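Local coordinates for protein probable ribosomal RNA small subunit methyltransferase (PDB 3DMH) that probably methylates the N2 amino group of a guanine in 16S ribosomal RNA, binding S-adenosylmethionine as cofactor and guanosine in the substrate site, at residues F145-G159 with R169-P181. Residues are numbered along the deposited sequence; the frame is centred on the assembly and turned at random.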
loop_
_atom_site.group_PDB
_atom_site.type_symbol
_atom_site.label_atom_id
_atom_site.label_comp_id
_atom_site.label_asym_id
_atom_site.label_seq_id
_atom_site.Cartn_x
_atom_site.Cartn_y
_atom_site.Cartn_z
ATOM N N PHE A 145 -0.298 -17.275 -10.734
ATOM C CA PHE A 145 -1.181 -18.244 -10.057
ATOM C C PHE A 145 -0.642 -19.681 -10.032
ATOM O O PHE A 145 -0.679 -20.354 -8.997
ATOM C CB PHE A 145 -2.618 -18.248 -10.601
ATOM C CG PHE A 145 -3.498 -19.269 -9.921
ATOM C CD1 PHE A 145 -4.097 -18.979 -8.698
ATOM C CD2 PHE A 145 -3.673 -20.538 -10.470
ATOM C CE1 PHE A 145 -4.887 -19.930 -8.045
ATOM C CE2 PHE A 145 -4.458 -21.489 -9.823
ATOM C CZ PHE A 145 -5.069 -21.180 -8.605
ATOM N N GLU A 146 -0.149 -20.165 -11.166
ATOM C CA GLU A 146 0.289 -21.557 -11.207
ATOM C C GLU A 146 1.478 -21.792 -10.281
ATOM O O GLU A 146 1.500 -22.780 -9.549
ATOM C CB GLU A 146 0.541 -22.048 -12.636
ATOM C CG GLU A 146 -0.750 -22.236 -13.458
ATOM C CD GLU A 146 -1.802 -23.171 -12.814
ATOM O OE1 GLU A 146 -1.448 -24.065 -12.002
ATOM O OE2 GLU A 146 -3.000 -23.012 -13.142
ATOM N N ARG A 147 2.429 -20.855 -10.280
ATOM C CA ARG A 147 3.592 -20.928 -9.394
ATOM C C ARG A 147 3.193 -20.886 -7.915
ATOM O O ARG A 147 3.680 -21.694 -7.111
ATOM C CB ARG A 147 4.631 -19.846 -9.761
ATOM C CG ARG A 147 5.599 -19.411 -8.644
ATOM C CD ARG A 147 6.730 -18.499 -9.172
ATOM N NE ARG A 147 6.548 -17.069 -8.930
ATOM C CZ ARG A 147 6.007 -16.226 -9.804
ATOM N NH1 ARG A 147 5.562 -16.675 -10.973
ATOM N NH2 ARG A 147 5.905 -14.947 -9.513
ATOM N N TYR A 148 2.285 -19.970 -7.568
ATOM C CA TYR A 148 1.887 -19.808 -6.177
ATOM C C TYR A 148 1.008 -20.956 -5.695
ATOM O O TYR A 148 1.136 -21.393 -4.548
ATOM C CB TYR A 148 1.215 -18.451 -5.968
ATOM C CG TYR A 148 2.139 -17.270 -6.218
ATOM C CD1 TYR A 148 3.415 -17.215 -5.642
ATOM C CD2 TYR A 148 1.720 -16.189 -7.003
ATOM C CE1 TYR A 148 4.260 -16.100 -5.854
ATOM C CE2 TYR A 148 2.552 -15.079 -7.221
ATOM C CZ TYR A 148 3.820 -15.044 -6.639
ATOM O OH TYR A 148 4.645 -13.944 -6.847
ATOM N N PHE A 149 0.143 -21.450 -6.579
ATOM C CA PHE A 149 -0.704 -22.614 -6.291
ATOM C C PHE A 149 0.145 -23.869 -6.079
ATOM O O PHE A 149 -0.137 -24.670 -5.188
ATOM C CB PHE A 149 -1.714 -22.817 -7.425
ATOM C CG PHE A 149 -2.647 -23.992 -7.234
ATOM C CD1 PHE A 149 -3.096 -24.368 -5.966
ATOM C CD2 PHE A 149 -3.097 -24.702 -8.343
ATOM C CE1 PHE A 149 -3.962 -25.451 -5.800
ATOM C CE2 PHE A 149 -3.975 -25.785 -8.196
ATOM C CZ PHE A 149 -4.407 -26.162 -6.920
ATOM N N LYS A 150 1.189 -24.034 -6.890
ATOM C CA LYS A 150 2.136 -25.142 -6.713
ATOM C C LYS A 150 2.821 -25.067 -5.341
ATOM O O LYS A 150 2.970 -26.089 -4.657
ATOM C CB LYS A 150 3.170 -25.141 -7.841
ATOM C CG LYS A 150 4.134 -26.324 -7.812
ATOM C CD LYS A 150 4.937 -26.418 -9.094
ATOM C CE LYS A 150 5.857 -27.622 -9.056
ATOM N NZ LYS A 150 6.323 -28.012 -10.413
ATOM N N GLU A 151 3.212 -23.853 -4.942
ATOM C CA GLU A 151 3.827 -23.633 -3.635
ATOM C C GLU A 151 2.831 -23.885 -2.491
ATOM O O GLU A 151 3.184 -24.510 -1.481
ATOM C CB GLU A 151 4.467 -22.235 -3.563
ATOM C CG GLU A 151 5.131 -21.854 -2.215
ATOM C CD GLU A 151 6.275 -22.782 -1.781
ATOM O OE1 GLU A 151 6.815 -23.551 -2.610
ATOM O OE2 GLU A 151 6.638 -22.742 -0.585
ATOM N N ALA A 152 1.597 -23.406 -2.649
ATOM C CA ALA A 152 0.551 -23.667 -1.658
ATOM C C ALA A 152 0.329 -25.167 -1.466
ATOM O O ALA A 152 0.221 -25.639 -0.337
ATOM C CB ALA A 152 -0.757 -22.971 -2.044
ATOM N N ARG A 153 0.289 -25.907 -2.570
ATOM C CA ARG A 153 0.093 -27.354 -2.508
ATOM C C ARG A 153 1.247 -28.036 -1.779
ATOM O O ARG A 153 1.025 -28.962 -1.000
ATOM C CB ARG A 153 -0.087 -27.958 -3.908
ATOM C CG ARG A 153 -1.490 -27.813 -4.469
ATOM C CD ARG A 153 -1.603 -28.378 -5.876
ATOM N NE ARG A 153 -0.696 -27.714 -6.810
ATOM C CZ ARG A 153 -0.479 -28.116 -8.059
ATOM N NH1 ARG A 153 -1.118 -29.176 -8.542
ATOM N NH2 ARG A 153 0.376 -27.455 -8.829
ATOM N N ALA A 154 2.469 -27.560 -2.020
ATOM C CA ALA A 154 3.655 -28.068 -1.329
ATOM C C ALA A 154 3.612 -27.741 0.162
ATOM O O ALA A 154 4.008 -28.545 1.001
ATOM C CB ALA A 154 4.921 -27.514 -1.961
ATOM N N LEU A 155 3.104 -26.554 0.489
ATOM C CA LEU A 155 3.025 -26.126 1.884
ATOM C C LEU A 155 1.969 -26.876 2.698
ATOM O O LEU A 155 2.174 -27.112 3.893
ATOM C CB LEU A 155 2.761 -24.615 1.971
ATOM C CG LEU A 155 3.913 -23.664 1.637
ATOM C CD1 LEU A 155 3.380 -22.244 1.484
ATOM C CD2 LEU A 155 5.004 -23.721 2.698
ATOM N N LEU A 156 0.844 -27.217 2.055
ATOM C CA LEU A 156 -0.371 -27.705 2.740
ATOM C C LEU A 156 -0.728 -29.181 2.518
ATOM O O LEU A 156 -0.919 -29.923 3.494
ATOM C CB LEU A 156 -1.589 -26.866 2.327
ATOM C CG LEU A 156 -1.568 -25.417 2.794
ATOM C CD1 LEU A 156 -2.438 -24.568 1.869
ATOM C CD2 LEU A 156 -2.034 -25.320 4.230
ATOM N N GLY A 157 -0.875 -29.567 1.242
ATOM C CA GLY A 157 -1.433 -30.883 0.835
ATOM C C GLY A 157 -2.294 -30.820 -0.430
ATOM O O GLY A 157 -1.973 -30.069 -1.366
ATOM N N TYR A 158 -3.393 -31.583 -0.460
ATOM C CA TYR A 158 -4.284 -31.642 -1.633
ATOM C C TYR A 158 -4.827 -30.261 -1.952
ATOM O O TYR A 158 -5.383 -29.580 -1.086
ATOM C CB TYR A 158 -5.442 -32.621 -1.410
ATOM C CG TYR A 158 -6.555 -32.672 -2.469
ATOM C CD1 TYR A 158 -6.445 -33.485 -3.608
ATOM C CD2 TYR A 158 -7.739 -31.944 -2.293
ATOM C CE1 TYR A 158 -7.486 -33.565 -4.565
ATOM C CE2 TYR A 158 -8.780 -32.012 -3.231
ATOM C CZ TYR A 158 -8.653 -32.819 -4.364
ATOM O OH TYR A 158 -9.697 -32.873 -5.276
ATOM N N GLY A 159 -4.640 -29.855 -3.196
ATOM C CA GLY A 159 -5.235 -28.632 -3.692
ATOM C C GLY A 159 -5.800 -28.911 -5.057
ATOM O O GLY A 159 -5.228 -29.699 -5.828
ATOM N N ARG A 169 -8.480 -17.743 -11.427
ATOM C CA ARG A 169 -8.647 -19.054 -10.797
ATOM C C ARG A 169 -8.946 -18.897 -9.319
ATOM O O ARG A 169 -8.445 -17.965 -8.679
ATOM C CB ARG A 169 -7.359 -19.872 -10.907
ATOM C CG ARG A 169 -6.925 -20.256 -12.315
ATOM C CD ARG A 169 -7.889 -21.266 -12.914
ATOM N NE ARG A 169 -7.488 -21.693 -14.259
ATOM C CZ ARG A 169 -7.745 -21.021 -15.381
ATOM N NH1 ARG A 169 -8.410 -19.875 -15.352
ATOM N NH2 ARG A 169 -7.334 -21.511 -16.549
ATOM N N VAL A 170 -9.743 -19.826 -8.793
ATOM C CA VAL A 170 -9.820 -20.085 -7.351
ATOM C C VAL A 170 -9.531 -21.560 -7.131
ATOM O O VAL A 170 -10.097 -22.417 -7.830
ATOM C CB VAL A 170 -11.208 -19.794 -6.760
ATOM C CG1 VAL A 170 -11.178 -19.968 -5.229
ATOM C CG2 VAL A 170 -11.682 -18.396 -7.130
ATOM N N ALA A 171 -8.635 -21.834 -6.188
ATOM C CA ALA A 171 -8.361 -23.185 -5.731
ATOM C C ALA A 171 -8.722 -23.367 -4.267
ATOM O O ALA A 171 -8.732 -22.408 -3.486
ATOM C CB ALA A 171 -6.907 -23.539 -5.957
ATOM N N LEU A 172 -9.004 -24.617 -3.908
ATOM C CA LEU A 172 -9.244 -24.989 -2.523
ATOM C C LEU A 172 -8.192 -26.010 -2.102
ATOM O O LEU A 172 -7.926 -26.975 -2.836
ATOM C CB LEU A 172 -10.659 -25.546 -2.360
ATOM C CG LEU A 172 -11.141 -25.865 -0.940
ATOM C CD1 LEU A 172 -11.031 -24.649 -0.003
ATOM C CD2 LEU A 172 -12.578 -26.368 -0.999
ATOM N N LEU A 173 -7.592 -25.777 -0.938
ATOM C CA LEU A 173 -6.537 -26.655 -0.403
ATOM C C LEU A 173 -6.778 -27.057 1.048
ATOM O O LEU A 173 -7.468 -26.351 1.786
ATOM C CB LEU A 173 -5.156 -25.986 -0.523
ATOM C CG LEU A 173 -4.668 -25.486 -1.890
ATOM C CD1 LEU A 173 -4.951 -23.991 -2.082
ATOM C CD2 LEU A 173 -3.186 -25.737 -2.026
ATOM N N GLU A 174 -6.189 -28.192 1.444
ATOM C CA GLU A 174 -6.326 -28.729 2.799
ATOM C C GLU A 174 -4.966 -28.790 3.500
ATOM O O GLU A 174 -3.989 -29.257 2.912
ATOM C CB GLU A 174 -6.930 -30.141 2.739
ATOM C CG GLU A 174 -7.251 -30.723 4.094
ATOM C CD GLU A 174 -7.909 -32.100 4.020
ATOM O OE1 GLU A 174 -8.636 -32.375 3.040
ATOM O OE2 GLU A 174 -7.706 -32.902 4.951
ATOM N N LYS A 175 -4.911 -28.345 4.756
ATOM C CA LYS A 175 -3.695 -28.492 5.561
ATOM C C LYS A 175 -3.580 -29.944 6.018
ATOM O O LYS A 175 -4.380 -30.421 6.829
ATOM C CB LYS A 175 -3.697 -27.554 6.772
ATOM C CG LYS A 175 -2.362 -27.543 7.524
ATOM C CD LYS A 175 -2.336 -26.481 8.607
ATOM C CE LYS A 175 -1.106 -26.599 9.475
ATOM N NZ LYS A 175 -1.005 -25.475 10.444
ATOM N N GLU A 176 -2.583 -30.633 5.483
ATOM C CA GLU A 176 -2.375 -32.056 5.785
ATOM C C GLU A 176 -1.033 -32.281 6.480
ATOM O O GLU A 176 -0.719 -33.394 6.952
ATOM C CB GLU A 176 -2.470 -32.893 4.502
ATOM C CG GLU A 176 -3.830 -32.849 3.814
ATOM C CD GLU A 176 -3.977 -33.895 2.720
ATOM O OE1 GLU A 176 -4.259 -35.058 3.058
ATOM O OE2 GLU A 176 -3.816 -33.560 1.528
ATOM N N LYS A 177 -0.244 -31.215 6.539
ATOM C CA LYS A 177 1.104 -31.257 7.090
ATOM C C LYS A 177 1.407 -30.015 7.924
ATOM O O LYS A 177 0.731 -28.984 7.804
ATOM C CB LYS A 177 2.142 -31.396 5.966
ATOM C CG LYS A 177 2.444 -30.089 5.244
ATOM C CD LYS A 177 3.459 -30.264 4.130
ATOM C CE LYS A 177 2.844 -30.935 2.914
ATOM N NZ LYS A 177 3.902 -31.186 1.903
ATOM N N GLU A 178 2.447 -30.113 8.745
ATOM C CA GLU A 178 2.863 -29.017 9.608
ATOM C C GLU A 178 3.407 -27.847 8.800
ATOM O O GLU A 178 4.175 -28.033 7.852
ATOM C CB GLU A 178 3.916 -29.502 10.608
ATOM C CG GLU A 178 3.590 -29.124 12.044
ATOM C CD GLU A 178 2.229 -29.652 12.483
ATOM O OE1 GLU A 178 1.333 -28.823 12.743
ATOM O OE2 GLU A 178 2.054 -30.893 12.550
ATOM N N ALA A 179 2.991 -26.639 9.172
ATOM C CA ALA A 179 3.488 -25.433 8.538
ATOM C C ALA A 179 4.934 -25.147 8.961
ATOM O O ALA A 179 5.294 -25.367 10.123
ATOM C CB ALA A 179 2.590 -24.258 8.885
ATOM N N PRO A 180 5.755 -24.635 8.025
ATOM C CA PRO A 180 7.116 -24.220 8.375
ATOM C C PRO A 180 7.145 -22.910 9.168
ATOM O O PRO A 180 6.093 -22.262 9.347
ATOM C CB PRO A 180 7.764 -23.997 7.007
ATOM C CG PRO A 180 6.634 -23.544 6.148
ATOM C CD PRO A 180 5.475 -24.403 6.595
ATOM N N PRO A 181 8.337 -22.517 9.654
ATOM C CA PRO A 181 8.483 -21.187 10.230
ATOM C C PRO A 181 8.289 -20.119 9.144
ATOM O O PRO A 181 8.402 -20.414 7.940
ATOM C CB PRO A 181 9.931 -21.181 10.745
ATOM C CG PRO A 181 10.294 -22.641 10.886
ATOM C CD PRO A 181 9.595 -23.293 9.745
HETATM O O HOH W 1 0.975 -26.438 6.702
HETATM O O HOH W 2 4.512 -27.279 5.521
#
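Lys-177 reaches back over the C-terminal end of helix 145-156. CB points at the helix; CG lies 3.3 Å from Leu-155 O, CD lies near both Leu-155 O and Ala-154 O, CE closes on Ala-154 O, and a bend at chi3 (75°) brings NZ to 2.8 Å from that same oxygen, in a hydrogen bond tilted 25° from the carbonyl plane. The next carbonyls of this helix end are also taken: Leu-155 O accepts two waters, which bridge to Lys-177 O and Glu-178 O, and Leu-156 O receives Glu-176 N at 2.7 Å. Gly-157, with positive phi, then leaves helical geometry. Beyond it, Tyr-158 N meets Glu-176 OE2 at 2.8 Å, nearly along the C-O axis. Glu-174 N bonds to Tyr-158 O, and Gly-159 and Leu-173 form an antiparallel non-hydrogen-bonded pair.

Apolar contacts run along the helix. Arg-169 CB sits over the centre of the Phe-145 ring, 3.5 Å from its centroid, while its guanidinium leads away to Gly-166 O. Ala-171 CB lies over one face of Phe-149, off centre, with Arg-153 NE over the other. Leu-173 CD2 rests against Ala-152 CB (3.7 Å) and Arg-153 CG. Leu-156 CD1 packs on Leu-173 CB at 3.9 Å and its CD2 on Lys-175 CB; Leu-155 CD2 meets Pro-180 CG.

The helix thus packs on the first of two seven-stranded sheets with the Rossmann-like methyltransferase strand order, away from the cofactor. The Lys-177 ammonium lies at the negative end of the helix dipole, which is probably favourable, while the last carbonyls find partners in Lys-177 NZ, Glu-176 N and two waters.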